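Local coordinates for flavocytochrome C3 fumarate reductase (Shewanella frigidimarina, PDB 1QO8), which catalyses the essentially one-way reduction of fumarate to succinate in vitro, using one FAD and four covalently bound haem c groups per subunit, at residues 14-18 and 19-23. Numbering follows the deposited sequence.
With HEM (protoporphyrin IX containing Fe), chain F.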
loop_
_atom_site.group_PDB
_atom_site.type_symbol
_atom_site.label_atom_id
_atom_site.label_comp_id
_atom_site.label_asym_id
_atom_site.label_seq_id
_atom_site.Cartn_x
_atom_site.Cartn_y
_atom_site.Cartn_z
ATOM N N SER A 14 -10.149 50.707 -16.778
ATOM C CA SER A 14 -8.953 50.245 -17.479
ATOM C C SER A 14 -8.533 48.889 -16.908
ATOM O O SER A 14 -9.126 48.490 -15.893
ATOM C CB SER A 14 -7.813 51.241 -17.209
ATOM O OG SER A 14 -7.563 51.312 -15.803
ATOM N N CYS A 15 -7.429 48.326 -17.380
ATOM C CA CYS A 15 -6.842 47.130 -16.812
ATOM C C CYS A 15 -6.654 47.303 -15.313
ATOM O O CYS A 15 -7.021 46.405 -14.552
ATOM C CB CYS A 15 -5.477 46.682 -17.421
ATOM S SG CYS A 15 -5.733 46.516 -19.204
ATOM N N GLN A 16 -6.226 48.507 -14.947
ATOM C CA GLN A 16 -5.962 48.847 -13.575
ATOM C C GLN A 16 -7.254 48.910 -12.780
ATOM O O GLN A 16 -7.125 48.990 -11.539
ATOM C CB GLN A 16 -5.032 50.126 -13.452
ATOM C CG GLN A 16 -3.542 49.682 -13.549
ATOM C CD GLN A 16 -3.184 49.152 -14.919
ATOM O OE1 GLN A 16 -3.612 49.681 -15.935
ATOM N NE2 GLN A 16 -2.511 48.013 -15.152
ATOM N N SER A 17 -8.456 48.893 -13.343
ATOM C CA SER A 17 -9.613 48.689 -12.448
ATOM C C SER A 17 -9.370 47.420 -11.582
ATOM O O SER A 17 -9.624 47.511 -10.372
ATOM C CB SER A 17 -10.928 48.522 -13.118
ATOM O OG SER A 17 -11.407 49.415 -14.042
ATOM N N CYS A 18 -8.878 46.289 -12.084
ATOM C CA CYS A 18 -8.567 45.248 -11.084
ATOM C C CYS A 18 -7.116 44.975 -10.851
ATOM O O CYS A 18 -6.857 44.218 -9.897
ATOM C CB CYS A 18 -9.256 43.901 -11.382
ATOM S SG CYS A 18 -10.887 44.134 -12.032
ATOM N N HIS A 19 -6.211 45.403 -11.740
ATOM C CA HIS A 19 -4.842 44.851 -11.617
ATOM C C HIS A 19 -3.929 46.005 -11.147
ATOM O O HIS A 19 -4.216 47.148 -11.518
ATOM C CB HIS A 19 -4.325 44.332 -12.947
ATOM C CG HIS A 19 -4.959 43.070 -13.549
ATOM N ND1 HIS A 19 -4.758 41.893 -12.877
ATOM C CD2 HIS A 19 -5.642 42.728 -14.621
ATOM C CE1 HIS A 19 -5.330 40.917 -13.552
ATOM N NE2 HIS A 19 -5.950 41.343 -14.615
ATOM N N ALA A 20 -2.863 45.675 -10.449
ATOM C CA ALA A 20 -1.845 46.676 -10.175
ATOM C C ALA A 20 -1.166 47.141 -11.449
ATOM O O ALA A 20 -1.416 46.521 -12.540
ATOM C CB ALA A 20 -0.790 45.944 -9.271
ATOM N N LYS A 21 -0.444 48.222 -11.459
ATOM C CA LYS A 21 0.355 48.846 -12.492
ATOM C C LYS A 21 1.782 48.524 -12.309
ATOM O O LYS A 21 2.235 49.169 -11.361
ATOM C CB LYS A 21 0.384 50.411 -12.440
ATOM C CG LYS A 21 0.181 51.036 -13.797
ATOM C CD LYS A 21 0.421 52.505 -13.880
ATOM C CE LYS A 21 0.510 52.970 -15.320
ATOM N NZ LYS A 21 1.754 52.535 -16.027
ATOM N N PRO A 22 2.353 47.797 -13.189
ATOM C CA PRO A 22 2.643 46.729 -14.089
ATOM C C PRO A 22 1.688 45.519 -13.797
ATOM O O PRO A 22 1.647 45.248 -12.602
ATOM C CB PRO A 22 4.166 46.308 -14.042
ATOM C CG PRO A 22 4.808 47.265 -13.101
ATOM C CD PRO A 22 3.571 47.465 -12.365
ATOM N N ILE A 23 0.990 44.862 -14.695
ATOM C CA ILE A 23 0.160 43.696 -14.382
ATOM C C ILE A 23 1.058 42.568 -13.872
ATOM O O ILE A 23 1.938 42.077 -14.578
ATOM C CB ILE A 23 -0.722 43.248 -15.549
ATOM C CG1 ILE A 23 -1.769 44.320 -15.762
ATOM C CG2 ILE A 23 -1.349 41.865 -15.253
ATOM C CD1 ILE A 23 -2.727 44.262 -16.909
HETATM C CHA HEM F . -5.344 37.495 -14.866
HETATM C CHB HEM F . -4.260 40.832 -18.275
HETATM C CHC HEM F . -8.142 43.488 -17.120
HETATM C CHD HEM F . -9.253 40.163 -13.766
HETATM C C1A HEM F . -4.717 38.229 -15.863
HETATM C C2A HEM F . -3.417 37.872 -16.404
HETATM C C3A HEM F . -3.163 38.778 -17.346
HETATM C C4A HEM F . -4.253 39.709 -17.426
HETATM C CMA HEM F . -1.947 38.897 -18.280
HETATM C CAA HEM F . -2.536 36.674 -15.957
HETATM C CBA HEM F . -2.768 35.232 -16.305
HETATM C CGA HEM F . -1.772 34.109 -16.119
HETATM O O1A HEM F . -1.713 33.300 -17.128
HETATM O O2A HEM F . -1.069 33.932 -15.073
HETATM C C1B HEM F . -5.265 41.767 -18.334
HETATM C C2B HEM F . -5.445 42.792 -19.360
HETATM C C3B HEM F . -6.545 43.497 -19.076
HETATM C C4B HEM F . -7.049 42.982 -17.821
HETATM C CMB HEM F . -4.525 42.923 -20.596
HETATM C CAB HEM F . -7.231 44.594 -19.891
HETATM C CBB HEM F . -7.425 44.751 -21.221
HETATM C C1C HEM F . -8.753 42.842 -16.056
HETATM C C2C HEM F . -9.912 43.309 -15.323
HETATM C C3C HEM F . -10.222 42.390 -14.455
HETATM C C4C HEM F . -9.273 41.312 -14.544
HETATM C CMC HEM F . -10.618 44.660 -15.602
HETATM C CAC HEM F . -11.435 42.250 -13.478
HETATM C CBC HEM F . -12.682 42.569 -13.906
HETATM C C1D HEM F . -8.340 39.130 -13.769
HETATM C C2D HEM F . -8.334 37.956 -12.936
HETATM C C3D HEM F . -7.278 37.235 -13.269
HETATM C C4D HEM F . -6.534 37.944 -14.317
HETATM C CMD HEM F . -9.454 37.681 -11.888
HETATM C CAD HEM F . -6.790 35.843 -12.781
HETATM C CBD HEM F . -7.235 34.802 -13.861
HETATM C CGD HEM F . -8.681 34.893 -14.310
HETATM O O1D HEM F . -9.545 34.992 -13.385
HETATM O O2D HEM F . -8.996 34.878 -15.522
HETATM N NA HEM F . -5.179 39.405 -16.446
HETATM N NB HEM F . -6.275 41.909 -17.434
HETATM N NC HEM F . -8.348 41.622 -15.528
HETATM N ND HEM F . -7.240 39.089 -14.581
HETATM FE FE HEM F . -6.831 40.483 -16.030
#
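Cys15 meets His19 with its backbone carbonyl and Ile23 with its CB. Its O accepts two backbone N-H groups, from Cys18 and from His19, the second with His19 N 3.1 Å from Cys15 O. This pair of bonds closes a tight turn from Cys15 to His19. Cys15 CB packs against Ile23 CD1 at 3.7 Å, and the same methyl lies 3.8 Å from HEM C1B. Ile23 thus reaches back over the haem, and its CG2 sits above one face of the His19 ring, offset toward the rim.

Gln16 holds the chain beyond the turn. Its side chain bends at chi2 (67°), which brings the amide over to the next residues. Gln16 NE2 donates to Ala20 O at 3.2 Å in a nearly straight bond (173°). The acceptor lies in the amide plane of Gln16, but the donor stands above the carbonyl plane of Ala20. Lys21 CG packs against Gln16 CG, 4.0 Å away. A leucine at Gln16 would probably leave Ala20 O without this donor and the chain at Ala20 and Lys21 less firmly held.

The CB of Ser17 points away from the following residues, and its side chain lies about 4 Å from a second haem. Cys15 and Cys18 are probably the thioether links of the haem bound by His19.

His19 follows directly. His19 NE2 binds the haem iron, HEM FE, at 1.9 Å, and His72 supplies the other axial nitrogen. Glu32 accepts a hydrogen bond from His19 ND1. Together with the iron bond this probably restrains the rotation of the ring, and it would probably make His19 a stronger donor to iron. Cys15, Cys18 and His19 form the CXXCH haem-binding motif of c-type cytochromes, here in the tetrahaem cytochrome domain.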